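Local structure of beta-lactamase (6KBY) at residues L72-A77 / R154-I159; I159-L164 / D276-Q281; T118-L123 / G266-G271; T293-A298 / W318-G323. The protein probably hydrolyses beta-lactam antibiotics to substituted beta-amino acids, as a class C serine beta-lactamase, and here carries adenosine monophosphate in its active-site pocket. One frame throughout, in Å; residues are numbered along the deposited sequence.

Interaction 1. Residues L72-A77 / R154-I159; sequences LSKTFA and RVYSNI. With AMP (adenosine monophosphate), chain B.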
loop_
_atom_site.group_PDB
_atom_site.type_symbol
_atom_site.label_atom_id
_atom_site.label_comp_id
_atom_site.label_asym_id
_atom_site.label_seq_id
_atom_site.Cartn_x
_atom_site.Cartn_y
_atom_site.Cartn_z
ATOM N N LEU A 72 1.092 2.757 -0.486
ATOM C CA LEU A 72 1.433 1.377 -0.170
ATOM C C LEU A 72 1.655 1.246 1.322
ATOM O O LEU A 72 1.421 0.176 1.890
ATOM C CB LEU A 72 2.665 0.901 -0.935
ATOM C CG LEU A 72 2.542 0.871 -2.455
ATOM C CD1 LEU A 72 3.706 0.117 -3.070
ATOM C CD2 LEU A 72 1.222 0.254 -2.846
ATOM N N SER A 73 2.044 2.355 1.971
ATOM C CA SER A 73 2.261 2.364 3.409
ATOM C C SER A 73 1.012 1.960 4.181
ATOM O O SER A 73 1.125 1.409 5.278
ATOM C CB SER A 73 2.699 3.758 3.850
ATOM O OG SER A 73 3.837 4.203 3.127
ATOM N N LYS A 74 -0.176 2.239 3.638
ATOM C CA LYS A 74 -1.400 1.890 4.352
ATOM C C LYS A 74 -1.502 0.390 4.577
ATOM O O LYS A 74 -2.088 -0.053 5.575
ATOM C CB LYS A 74 -2.626 2.382 3.584
ATOM C CG LYS A 74 -2.678 3.890 3.388
ATOM C CD LYS A 74 -4.050 4.341 2.903
ATOM C CE LYS A 74 -4.233 5.845 3.039
ATOM N NZ LYS A 74 -3.171 6.590 2.309
ATOM N N THR A 75 -0.957 -0.414 3.655
ATOM C CA THR A 75 -1.033 -1.859 3.833
ATOM C C THR A 75 -0.157 -2.326 4.987
ATOM O O THR A 75 -0.433 -3.374 5.577
ATOM C CB THR A 75 -0.675 -2.622 2.547
ATOM O OG1 THR A 75 0.722 -2.476 2.243
ATOM C CG2 THR A 75 -1.517 -2.169 1.366
ATOM N N PHE A 76 0.903 -1.578 5.310
ATOM C CA PHE A 76 1.715 -1.911 6.477
ATOM C C PHE A 76 0.978 -1.589 7.770
ATOM O O PHE A 76 1.070 -2.345 8.742
ATOM C CB PHE A 76 3.072 -1.205 6.400
ATOM C CG PHE A 76 3.918 -1.689 5.257
ATOM C CD1 PHE A 76 3.768 -1.145 3.992
ATOM C CD2 PHE A 76 4.805 -2.740 5.421
ATOM C CE1 PHE A 76 4.514 -1.614 2.922
ATOM C CE2 PHE A 76 5.556 -3.214 4.351
ATOM C CZ PHE A 76 5.408 -2.648 3.104
ATOM N N ALA A 77 0.240 -0.478 7.800
ATOM C CA ALA A 77 -0.608 -0.190 8.952
ATOM C C ALA A 77 -1.636 -1.298 9.151
ATOM O O ALA A 77 -1.887 -1.729 10.284
ATOM C CB ALA A 77 -1.294 1.168 8.778
ATOM N N ARG A 154 -17.908 4.480 1.744
ATOM C CA ARG A 154 -16.460 4.400 1.665
ATOM C C ARG A 154 -15.916 5.758 1.245
ATOM O O ARG A 154 -16.289 6.282 0.188
ATOM C CB ARG A 154 -16.038 3.334 0.660
ATOM C CG ARG A 154 -14.528 3.136 0.586
ATOM C CD ARG A 154 -14.158 2.154 -0.519
ATOM N NE ARG A 154 -12.730 1.845 -0.587
ATOM C CZ ARG A 154 -11.831 2.542 -1.278
ATOM N NH1 ARG A 154 -12.192 3.621 -1.960
ATOM N NH2 ARG A 154 -10.557 2.160 -1.282
ATOM N N VAL A 155 -15.039 6.312 2.074
ATOM C CA VAL A 155 -14.295 7.528 1.784
ATOM C C VAL A 155 -12.843 7.188 2.087
ATOM O O VAL A 155 -12.463 7.049 3.251
ATOM C CB VAL A 155 -14.767 8.724 2.624
ATOM C CG1 VAL A 155 -13.892 9.934 2.351
ATOM C CG2 VAL A 155 -16.240 9.030 2.347
ATOM N N TYR A 156 -12.045 7.007 1.047
ATOM C CA TYR A 156 -10.629 6.717 1.234
ATOM C C TYR A 156 -10.013 7.806 2.109
ATOM O O TYR A 156 -10.234 9.000 1.875
ATOM C CB TYR A 156 -9.986 6.688 -0.152
ATOM C CG TYR A 156 -8.546 6.270 -0.192
ATOM C CD1 TYR A 156 -8.185 4.935 -0.139
ATOM C CD2 TYR A 156 -7.545 7.212 -0.360
ATOM C CE1 TYR A 156 -6.860 4.554 -0.207
ATOM C CE2 TYR A 156 -6.215 6.837 -0.424
ATOM C CZ TYR A 156 -5.884 5.502 -0.336
ATOM O OH TYR A 156 -4.565 5.106 -0.406
ATOM N N SER A 157 -9.270 7.408 3.144
ATOM C CA SER A 157 -8.894 8.372 4.176
ATOM C C SER A 157 -7.495 8.136 4.722
ATOM O O SER A 157 -7.213 7.072 5.287
ATOM C CB SER A 157 -9.896 8.353 5.329
ATOM O OG SER A 157 -9.500 9.262 6.350
ATOM N N ASN A 158 -6.649 9.165 4.622
ATOM C CA ASN A 158 -5.377 9.127 5.334
ATOM C C ASN A 158 -5.580 9.191 6.840
ATOM O O ASN A 158 -4.805 8.593 7.596
ATOM C CB ASN A 158 -4.483 10.271 4.869
ATOM C CG ASN A 158 -4.085 10.108 3.427
ATOM O OD1 ASN A 158 -3.379 9.173 3.085
ATOM N ND2 ASN A 158 -4.621 10.956 2.554
ATOM N N ILE A 159 -6.601 9.917 7.295
ATOM C CA ILE A 159 -6.824 10.072 8.731
ATOM C C ILE A 159 -7.238 8.747 9.349
ATOM O O ILE A 159 -6.700 8.328 10.379
ATOM C CB ILE A 159 -7.876 11.159 9.017
ATOM C CG1 ILE A 159 -7.598 12.451 8.246
ATOM C CG2 ILE A 159 -7.944 11.422 10.519
ATOM C CD1 ILE A 159 -8.668 13.525 8.460
HETATM P P AMP B . -1.958 7.391 -1.333
HETATM O O1P AMP B . -0.649 7.350 -2.059
HETATM O O2P AMP B . -3.216 7.084 -2.101
HETATM O "O5'" AMP B . -2.111 8.774 -0.567
HETATM C "C5'" AMP B . -1.042 9.281 0.219
HETATM C "C4'" AMP B . -0.395 10.481 -0.423
HETATM O "O4'" AMP B . -1.309 11.610 -0.392
HETATM C "C3'" AMP B . 0.859 10.992 0.272
HETATM O "O3'" AMP B . 2.026 10.278 -0.092
HETATM C "C2'" AMP B . 0.885 12.464 -0.112
HETATM O "O2'" AMP B . 1.364 12.630 -1.440
HETATM C "C1'" AMP B . -0.605 12.797 -0.090
HETATM N N9 AMP B . -1.040 13.260 1.242
HETATM C C8 AMP B . -1.858 12.588 2.083
HETATM N N7 AMP B . -2.066 13.290 3.228
HETATM C C5 AMP B . -1.363 14.436 3.123
HETATM C C6 AMP B . -1.142 15.625 3.975
HETATM N N6 AMP B . -1.722 15.723 5.194
HETATM N N1 AMP B . -0.335 16.603 3.497
HETATM C C2 AMP B . 0.250 16.512 2.286
HETATM N N3 AMP B . 0.090 15.460 1.459
HETATM C C4 AMP B . -0.691 14.412 1.815
#
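Lys-74 and Asn-158 meet where two signatures of class C beta-lactamases join: the SxxK sequence starting at Ser-71, and Tyr-Ser-Asn at 156-158. The close-packed part is the lysine end. Its flexible chain runs out from helix 72-86 and bends at the last torsion (chi4 57°), which brings NZ 2.7 Å from Asn-158 OD1 in a hydrogen bond; the donor lies 31° out of the carbonyl plane. Lys-74 NZ is also bonded to OG of Ser-71, the residue to which AMP is covalently attached in structures of this enzyme. A long amine suits this place because one nitrogen can serve several oxygens. Toward Tyr-156 the fit is looser. The lysine passes obliquely by the phenol, its NZ making a weak hydrogen bond of 3.4 Å to Tyr-156 OH, while CD lies beside the same oxygen. That hydroxyl has a stronger partner in Lys-321 NZ. On the AMP side, looser still, Lys-74 NZ stays 3.8 Å from AMP O5'. Asn-158 suits a junction because its amide has two ends: OD1 takes the lysine, and ND2 donates to Leu-125 O. Of the two segments, the phenol comes closest to the phosphate, with AMP O2P 2.9 Å from Tyr-156 OH.

Interaction 2. Residues I159-L164 / D276-Q281; sequences IGTGLL and DLMWEQ
Thr-161 and Met-278 mark the closest approach of the two backbones, with their CA atoms 8.2 Å apart; farther along, Leu-164 and Leu-277 are separated by 9.9 Å between CA atoms. One partner is regular helix, held by bonds such as Leu-164 N to Gly-160 O. The other is a tight bend leading into strand 280-283. Met-278 sits at its apex with a positive phi of 67°, and the weak bond from Trp-279 N to Leu-277 O across it is consistent with a classic gamma turn. This bend aims the Met-278 side chain at the helix. There a second kink (chi2 -66°) carries the thioether round to Thr-161, whose OG1 is 3.3 Å from Met-278 CE and 3.7 Å from SD. The threonine hydroxyl has its own partner, Ser-157 O at the N-cap just before the helix, so its buried oxygen is satisfied while CB and CG2 offer carbon to the methionine. Leu-164 meets the methionine tip to tip, CD2 to CE at 4.1 Å. An unbranched, pliable methionine suits this position, since it can reach both a hydroxyl-bearing and an apolar side chain. Around the pair, helix 72-86 brings Ala-78 against Met-278 and Ala-81 against Leu-164, and His-119 touches both Thr-161 and Met-278, so the Met-278 side chain lies between helices 72-86 and 158-171, ahead of strand 280-283, an inner strand of the sheet.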
loop_
_atom_site.group_PDB
_atom_site.type_symbol
_atom_site.label_atom_id
_atom_site.label_comp_id
_atom_site.label_asym_id
_atom_site.label_seq_id
_atom_site.Cartn_x
_atom_site.Cartn_y
_atom_site.Cartn_z
ATOM N N ILE A 159 -6.601 9.917 7.295
ATOM C CA ILE A 159 -6.824 10.072 8.731
ATOM C C ILE A 159 -7.238 8.747 9.349
ATOM O O ILE A 159 -6.700 8.328 10.379
ATOM C CB ILE A 159 -7.876 11.159 9.017
ATOM C CG1 ILE A 159 -7.598 12.451 8.246
ATOM C CG2 ILE A 159 -7.944 11.422 10.519
ATOM C CD1 ILE A 159 -8.668 13.525 8.460
ATOM N N GLY A 160 -8.225 8.082 8.746
ATOM C CA GLY A 160 -8.646 6.789 9.263
ATOM C C GLY A 160 -7.510 5.782 9.305
ATOM O O GLY A 160 -7.357 5.045 10.283
ATOM N N THR A 161 -6.676 5.762 8.259
ATOM C CA THR A 161 -5.517 4.874 8.262
ATOM C C THR A 161 -4.573 5.225 9.397
ATOM O O THR A 161 -3.995 4.336 10.038
ATOM C CB THR A 161 -4.771 4.957 6.930
ATOM O OG1 THR A 161 -5.685 4.791 5.843
ATOM C CG2 THR A 161 -3.706 3.882 6.861
ATOM N N GLY A 162 -4.401 6.522 9.655
ATOM C CA GLY A 162 -3.603 6.941 10.790
ATOM C C GLY A 162 -4.106 6.360 12.094
ATOM O O GLY A 162 -3.327 5.849 12.902
ATOM N N LEU A 163 -5.425 6.424 12.316
ATOM C CA LEU A 163 -5.997 5.854 13.531
ATOM C C LEU A 163 -5.793 4.351 13.591
ATOM O O LEU A 163 -5.510 3.806 14.661
ATOM C CB LEU A 163 -7.484 6.186 13.634
ATOM C CG LEU A 163 -7.789 7.663 13.870
ATOM C CD1 LEU A 163 -9.291 7.910 13.931
ATOM C CD2 LEU A 163 -7.103 8.175 15.135
ATOM N N LEU A 164 -5.957 3.659 12.460
ATOM C CA LEU A 164 -5.746 2.215 12.436
ATOM C C LEU A 164 -4.356 1.856 12.943
ATOM O O LEU A 164 -4.199 0.991 13.816
ATOM C CB LEU A 164 -5.950 1.681 11.018
ATOM C CG LEU A 164 -5.727 0.181 10.829
ATOM C CD1 LEU A 164 -6.872 -0.606 11.460
ATOM C CD2 LEU A 164 -5.561 -0.149 9.346
ATOM N N ASP A 276 -10.638 -4.965 1.499
ATOM C CA ASP A 276 -10.052 -5.777 2.556
ATOM C C ASP A 276 -9.522 -4.839 3.646
ATOM O O ASP A 276 -9.952 -3.687 3.741
ATOM C CB ASP A 276 -8.939 -6.673 1.998
ATOM C CG ASP A 276 -9.358 -7.526 0.797
ATOM O OD1 ASP A 276 -10.556 -7.732 0.500
ATOM O OD2 ASP A 276 -8.398 -8.005 0.133
ATOM N N LEU A 277 -8.585 -5.299 4.474
ATOM C CA LEU A 277 -7.962 -4.415 5.459
ATOM C C LEU A 277 -6.864 -3.676 4.700
ATOM O O LEU A 277 -5.751 -4.180 4.498
ATOM C CB LEU A 277 -7.424 -5.194 6.655
ATOM C CG LEU A 277 -7.402 -4.378 7.952
ATOM C CD1 LEU A 277 -8.814 -4.088 8.453
ATOM C CD2 LEU A 277 -6.582 -5.070 9.033
ATOM N N MET A 278 -7.220 -2.475 4.227
ATOM C CA MET A 278 -6.413 -1.618 3.354
ATOM C C MET A 278 -6.177 -2.167 1.945
ATOM O O MET A 278 -6.351 -1.422 0.975
ATOM C CB MET A 278 -5.122 -1.140 4.027
ATOM C CG MET A 278 -5.400 -0.196 5.191
ATOM S SD MET A 278 -6.121 1.352 4.623
ATOM C CE MET A 278 -7.089 1.829 6.056
ATOM N N TRP A 279 -5.786 -3.436 1.793
ATOM C CA TRP A 279 -5.732 -4.022 0.456
ATOM C C TRP A 279 -7.105 -3.950 -0.200
ATOM O O TRP A 279 -8.139 -3.947 0.476
ATOM C CB TRP A 279 -5.285 -5.485 0.508
ATOM C CG TRP A 279 -3.872 -5.689 0.905
ATOM C CD1 TRP A 279 -3.424 -6.183 2.091
ATOM C CD2 TRP A 279 -2.710 -5.432 0.109
ATOM N NE1 TRP A 279 -2.053 -6.245 2.088
ATOM C CE2 TRP A 279 -1.592 -5.790 0.880
ATOM C CE3 TRP A 279 -2.507 -4.929 -1.183
ATOM C CZ2 TRP A 279 -0.287 -5.666 0.403
ATOM C CZ3 TRP A 279 -1.208 -4.808 -1.657
ATOM C CH2 TRP A 279 -0.117 -5.167 -0.863
ATOM N N GLU A 280 -7.104 -3.899 -1.531
ATOM C CA GLU A 280 -8.311 -3.893 -2.339
ATOM C C GLU A 280 -8.199 -5.030 -3.339
ATOM O O GLU A 280 -7.105 -5.309 -3.840
ATOM C CB GLU A 280 -8.434 -2.558 -3.081
ATOM C CG GLU A 280 -8.442 -1.363 -2.138
ATOM C CD GLU A 280 -8.111 -0.047 -2.822
ATOM O OE1 GLU A 280 -8.008 -0.018 -4.070
ATOM O OE2 GLU A 280 -7.941 0.965 -2.102
ATOM N N GLN A 281 -9.314 -5.686 -3.650
ATOM C CA GLN A 281 -9.237 -6.823 -4.553
ATOM C C GLN A 281 -10.440 -6.865 -5.478
ATOM O O GLN A 281 -11.488 -6.263 -5.217
ATOM C CB GLN A 281 -9.096 -8.150 -3.804
ATOM C CG GLN A 281 -10.360 -8.578 -3.101
ATOM C CD GLN A 281 -10.150 -9.789 -2.208
ATOM O OE1 GLN A 281 -9.104 -9.937 -1.581
ATOM N NE2 GLN A 281 -11.156 -10.657 -2.141
#

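Interaction 3. Residues T118-L123 / G266-G271; sequences THTSGL and GYFKSG
Thr-120 sets its methyl squarely over the ring of Phe-268 in a CH-pi contact: CG2 is 3.9 Å from the ring centroid and only 4° off its normal. The torsion (chi1 57°) that brings CG2 there lodges OG1 between the backbone N and the carbonyl carbon, where it too reaches the ring, at CE1. Other packing comes from Thr-118. Its OG1 lies obliquely against the same ring, 3.3 Å from Phe-268 CE1, and its CG2 rests 3.9 Å from Tyr-267 CB. Neighbouring residues of a regular strand would point to opposite sides, yet Tyr-267 and Phe-268 both turn toward the loop. The reason is a classic beta bulge, in which the two together face Gln-275 of strand 273-275. Polar contacts lie on the loop side. The hydroxyls of Thr-118 and Thr-120 are 2.8 Å apart, OG1 to OG1; the first is also bonded to Leu-114 O, the second to Asn-115 ND2. Threonine thus gives the aromatic rings a methyl while its oxygen stays tied to the end of helix 113-117. Farther on, Ser-121 OG accepts from Leu-123 N at 3.1 Å in an ST turn, nearly straight at 168°.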
loop_
_atom_site.group_PDB
_atom_site.type_symbol
_atom_site.label_atom_id
_atom_site.label_comp_id
_atom_site.label_asym_id
_atom_site.label_seq_id
_atom_site.Cartn_x
_atom_site.Cartn_y
_atom_site.Cartn_z
ATOM N N THR A 118 -11.051 0.034 6.746
ATOM C CA THR A 118 -11.710 -0.236 5.477
ATOM C C THR A 118 -12.204 1.042 4.815
ATOM O O THR A 118 -12.976 0.966 3.857
ATOM C CB THR A 118 -12.887 -1.203 5.674
ATOM O OG1 THR A 118 -13.803 -0.643 6.617
ATOM C CG2 THR A 118 -12.411 -2.578 6.159
ATOM N N HIS A 119 -11.794 2.210 5.316
ATOM C CA HIS A 119 -12.209 3.504 4.772
ATOM C C HIS A 119 -13.709 3.731 4.895
ATOM O O HIS A 119 -14.294 4.465 4.096
ATOM C CB HIS A 119 -11.758 3.714 3.327
ATOM C CG HIS A 119 -10.299 3.510 3.118
ATOM N ND1 HIS A 119 -9.338 4.283 3.733
ATOM C CD2 HIS A 119 -9.640 2.616 2.342
ATOM C CE1 HIS A 119 -8.143 3.864 3.344
ATOM N NE2 HIS A 119 -8.298 2.855 2.501
ATOM N N THR A 120 -14.345 3.143 5.906
ATOM C CA THR A 120 -15.781 3.320 6.085
ATOM C C THR A 120 -16.146 4.132 7.325
ATOM O O THR A 120 -17.317 4.153 7.717
ATOM C CB THR A 120 -16.523 1.975 6.052
ATOM O OG1 THR A 120 -15.999 1.092 7.056
ATOM C CG2 THR A 120 -16.414 1.327 4.673
ATOM N N SER A 121 -15.186 4.831 7.939
ATOM C CA SER A 121 -15.555 5.707 9.049
ATOM C C SER A 121 -16.271 6.962 8.578
ATOM O O SER A 121 -17.112 7.499 9.307
ATOM C CB SER A 121 -14.345 6.100 9.900
ATOM O OG SER A 121 -13.502 7.033 9.231
ATOM N N GLY A 122 -15.940 7.459 7.388
ATOM C CA GLY A 122 -16.402 8.756 6.939
ATOM C C GLY A 122 -15.427 9.894 7.162
ATOM O O GLY A 122 -15.724 11.026 6.759
ATOM N N LEU A 123 -14.305 9.651 7.830
ATOM C CA LEU A 123 -13.258 10.659 7.904
ATOM C C LEU A 123 -12.812 11.044 6.499
ATOM O O LEU A 123 -12.748 10.204 5.596
ATOM C CB LEU A 123 -12.063 10.126 8.694
ATOM C CG LEU A 123 -12.235 10.129 10.214
ATOM C CD1 LEU A 123 -11.236 9.181 10.849
ATOM C CD2 LEU A 123 -12.071 11.541 10.767
ATOM N N GLY A 266 -12.143 -9.992 3.041
ATOM C CA GLY A 266 -13.025 -9.036 2.391
ATOM C C GLY A 266 -14.153 -8.591 3.298
ATOM O O GLY A 266 -14.940 -9.413 3.780
ATOM N N TYR A 267 -14.245 -7.284 3.541
ATOM C CA TYR A 267 -15.168 -6.741 4.530
ATOM C C TYR A 267 -16.292 -5.904 3.945
ATOM O O TYR A 267 -17.376 -5.854 4.540
ATOM C CB TYR A 267 -14.406 -5.895 5.555
ATOM C CG TYR A 267 -13.457 -6.687 6.417
ATOM C CD1 TYR A 267 -13.937 -7.601 7.340
ATOM C CD2 TYR A 267 -12.080 -6.520 6.312
ATOM C CE1 TYR A 267 -13.080 -8.321 8.140
ATOM C CE2 TYR A 267 -11.208 -7.237 7.114
ATOM C CZ TYR A 267 -11.716 -8.139 8.024
ATOM O OH TYR A 267 -10.882 -8.866 8.848
ATOM N N PHE A 268 -16.065 -5.222 2.825
ATOM C CA PHE A 268 -17.095 -4.412 2.197
ATOM C C PHE A 268 -16.962 -4.532 0.691
ATOM O O PHE A 268 -15.860 -4.684 0.157
ATOM C CB PHE A 268 -16.977 -2.916 2.546
ATOM C CG PHE A 268 -17.314 -2.589 3.973
ATOM C CD1 PHE A 268 -16.340 -2.654 4.951
ATOM C CD2 PHE A 268 -18.602 -2.207 4.336
ATOM C CE1 PHE A 268 -16.647 -2.363 6.267
ATOM C CE2 PHE A 268 -18.904 -1.896 5.652
ATOM C CZ PHE A 268 -17.933 -1.982 6.613
ATOM N N LYS A 269 -18.094 -4.434 0.010
ATOM C CA LYS A 269 -18.112 -4.223 -1.427
ATOM C C LYS A 269 -18.408 -2.757 -1.688
ATOM O O LYS A 269 -19.248 -2.155 -1.015
ATOM C CB LYS A 269 -19.201 -5.068 -2.089
ATOM C CG LYS A 269 -18.847 -6.531 -2.208
ATOM C CD LYS A 269 -19.846 -7.244 -3.097
ATOM C CE LYS A 269 -19.257 -7.444 -4.476
ATOM N NZ LYS A 269 -19.455 -8.837 -4.962
ATOM N N SER A 270 -17.711 -2.182 -2.657
ATOM C CA SER A 270 -17.981 -0.808 -3.055
ATOM C C SER A 270 -17.595 -0.681 -4.516
ATOM O O SER A 270 -16.447 -0.962 -4.879
ATOM C CB SER A 270 -17.170 0.167 -2.199
ATOM O OG SER A 270 -17.618 1.499 -2.381
ATOM N N GLY A 271 -18.548 -0.284 -5.355
ATOM C CA GLY A 271 -18.266 -0.227 -6.778
ATOM C C GLY A 271 -17.813 -1.585 -7.268
ATOM O O GLY A 271 -18.440 -2.611 -6.988
#

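Interaction 4. Residues T293-A298 / W318-G323; sequences TGNDMA and WINKTG
Asn-295 and Asn-320 meet amide to amide from opposite directions, Asn-295 ND2 donating to Asn-320 OD1 at 3.0 Å with an N-H...O angle of 164°. The acceptor lies close to the amide plane of Asn-295, yet the two amides are steeply turned against each other, so they meet through a single bond and not as a flat pair. Asn-295 has CG anti to its carbonyl carbon (chi1 -82°), which sends the amide across to the strand. Asn-320 holds its CG in the crowded position between backbone N and carbonyl carbon (chi1 73°), which turns the amide off the strand toward the loop. Its OD1 is gripped a second time by Tyr-331 OH, and Asn-295 ND2 spends its other proton on Leu-291 O. The far side of the Asn-295 amide passes Thr-322, with OD1 3.5 Å from CG2 of that threonine. Water fills in the rest. One molecule links Gly-294 O to Asn-320 ND2, another Asn-295 OD1 to Thr-322 N, and a third sits 2.9 Å from Asn-295 OD1 and 2.7 Å from Thr-322 OG1. Asparagine suits both places because each amide can donate and accept at once. Strand 317-325 here carries Lys-321, Thr-322 and Gly-323, the Lys-Thr-Gly sequence that lines the active site of class C beta-lactamases; Lys-321 NZ donates to Thr-322 O at 2.8 Å, and Gly-323 touches AMP.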
loop_
_atom_site.group_PDB
_atom_site.type_symbol
_atom_site.label_atom_id
_atom_site.label_comp_id
_atom_site.label_asym_id
_atom_site.label_seq_id
_atom_site.Cartn_x
_atom_site.Cartn_y
_atom_site.Cartn_z
ATOM N N THR A 293 -11.694 1.059 -13.253
ATOM C CA THR A 293 -12.740 1.671 -12.440
ATOM C C THR A 293 -12.452 1.490 -10.959
ATOM O O THR A 293 -12.568 2.437 -10.170
ATOM C CB THR A 293 -14.093 1.054 -12.795
ATOM O OG1 THR A 293 -14.377 1.293 -14.182
ATOM C CG2 THR A 293 -15.207 1.643 -11.931
ATOM N N GLY A 294 -12.060 0.280 -10.570
ATOM C CA GLY A 294 -11.749 -0.013 -9.183
ATOM C C GLY A 294 -10.538 0.713 -8.645
ATOM O O GLY A 294 -10.350 0.745 -7.424
ATOM N N ASN A 295 -9.715 1.285 -9.521
ATOM C CA ASN A 295 -8.568 2.095 -9.131
ATOM C C ASN A 295 -8.806 3.583 -9.362
ATOM O O ASN A 295 -7.856 4.363 -9.456
ATOM C CB ASN A 295 -7.297 1.597 -9.814
ATOM C CG ASN A 295 -6.695 0.422 -9.083
ATOM O OD1 ASN A 295 -6.006 0.607 -8.076
ATOM N ND2 ASN A 295 -6.985 -0.791 -9.546
ATOM N N ASP A 296 -10.063 3.987 -9.457
ATOM C CA ASP A 296 -10.462 5.382 -9.569
ATOM C C ASP A 296 -11.465 5.715 -8.471
ATOM O O ASP A 296 -12.577 6.178 -8.724
ATOM C CB ASP A 296 -11.015 5.645 -10.964
ATOM C CG ASP A 296 -11.298 7.115 -11.221
ATOM O OD1 ASP A 296 -10.726 7.970 -10.520
ATOM O OD2 ASP A 296 -12.101 7.408 -12.135
ATOM N N MET A 297 -11.082 5.428 -7.223
ATOM C CA MET A 297 -11.951 5.590 -6.061
ATOM C C MET A 297 -11.270 6.390 -4.957
ATOM O O MET A 297 -11.668 6.292 -3.789
ATOM C CB MET A 297 -12.408 4.235 -5.514
ATOM C CG MET A 297 -13.098 3.351 -6.538
ATOM S SD MET A 297 -13.637 1.786 -5.842
ATOM C CE MET A 297 -15.050 2.330 -4.876
ATOM N N ALA A 298 -10.259 7.184 -5.305
ATOM C CA ALA A 298 -9.369 7.762 -4.305
ATOM C C ALA A 298 -9.944 8.985 -3.610
ATOM O O ALA A 298 -9.554 9.272 -2.474
ATOM C CB ALA A 298 -8.044 8.158 -4.956
ATOM N N TRP A 318 -7.448 -10.745 -7.738
ATOM C CA TRP A 318 -6.396 -9.780 -8.033
ATOM C C TRP A 318 -6.372 -8.803 -6.864
ATOM O O TRP A 318 -7.336 -8.057 -6.654
ATOM C CB TRP A 318 -6.752 -9.062 -9.335
ATOM C CG TRP A 318 -5.827 -7.969 -9.770
ATOM C CD1 TRP A 318 -5.695 -6.723 -9.221
ATOM C CD2 TRP A 318 -4.937 -8.010 -10.889
ATOM N NE1 TRP A 318 -4.753 -5.997 -9.919
ATOM C CE2 TRP A 318 -4.279 -6.765 -10.950
ATOM C CE3 TRP A 318 -4.628 -8.982 -11.843
ATOM C CZ2 TRP A 318 -3.328 -6.470 -11.930
ATOM C CZ3 TRP A 318 -3.684 -8.687 -12.815
ATOM C CH2 TRP A 318 -3.045 -7.441 -12.848
ATOM N N ILE A 319 -5.305 -8.845 -6.076
ATOM C CA ILE A 319 -5.143 -7.984 -4.908
ATOM C C ILE A 319 -4.176 -6.873 -5.284
ATOM O O ILE A 319 -3.149 -7.125 -5.929
ATOM C CB ILE A 319 -4.615 -8.795 -3.708
ATOM C CG1 ILE A 319 -5.511 -10.010 -3.445
ATOM C CG2 ILE A 319 -4.507 -7.899 -2.473
ATOM C CD1 ILE A 319 -5.049 -10.878 -2.289
ATOM N N ASN A 320 -4.499 -5.636 -4.907
ATOM C CA ASN A 320 -3.675 -4.533 -5.382
ATOM C C ASN A 320 -3.748 -3.324 -4.464
ATOM O O ASN A 320 -4.645 -3.203 -3.623
ATOM C CB ASN A 320 -3.944 -4.183 -6.859
ATOM C CG ASN A 320 -5.279 -3.453 -7.138
ATOM O OD1 ASN A 320 -5.460 -2.996 -8.269
ATOM N ND2 ASN A 320 -6.191 -3.352 -6.168
ATOM N N LYS A 321 -2.775 -2.428 -4.648
ATOM C CA LYS A 321 -2.789 -1.136 -3.975
ATOM C C LYS A 321 -1.917 -0.158 -4.749
ATOM O O LYS A 321 -0.794 -0.488 -5.141
ATOM C CB LYS A 321 -2.274 -1.251 -2.537
ATOM C CG LYS A 321 -2.417 0.046 -1.733
ATOM C CD LYS A 321 -3.872 0.345 -1.357
ATOM C CE LYS A 321 -4.040 1.743 -0.776
ATOM N NZ LYS A 321 -3.967 2.795 -1.821
ATOM N N THR A 322 -2.435 1.051 -4.949
ATOM C CA THR A 322 -1.674 2.164 -5.491
ATOM C C THR A 322 -1.048 2.983 -4.366
ATOM O O THR A 322 -1.533 3.008 -3.229
ATOM C CB THR A 322 -2.585 3.085 -6.304
ATOM O OG1 THR A 322 -3.717 3.441 -5.504
ATOM C CG2 THR A 322 -3.055 2.414 -7.598
ATOM N N GLY A 323 0.019 3.699 -4.710
ATOM C CA GLY A 323 0.577 4.660 -3.782
ATOM C C GLY A 323 1.304 5.771 -4.505
ATOM O O GLY A 323 1.966 5.525 -5.519
HETATM O O HOH W 1 -8.489 -1.513 -6.351
HETATM O O HOH W 2 -5.428 0.368 -5.289
HETATM O O HOH W 3 -6.157 3.109 -6.693
#

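How the interactions relate
From the N terminus, helix 72-86 supplies the first half of interaction 1, which closes a loop of 76 residues on reaching 154-159. Within that loop lies 118-123, whose partner 266-271 comes much later, so interactions 1 and 3 cross. Interaction 2 starts where interaction 1 ends, the two sharing Ile-159, and closes at 276-281, past 266-271; it therefore crosses interaction 3 as well. Interaction 4 follows all of them, closing a short loop of 19 residues; none nests within another. Interactions 1 and 2 join the helices to one another and to the sheet, interaction 3 fastens the loop after helix 113-117 to strand 266-270, and backbone pairing of Glu-280 with Asn-320 connects interactions 2 and 4.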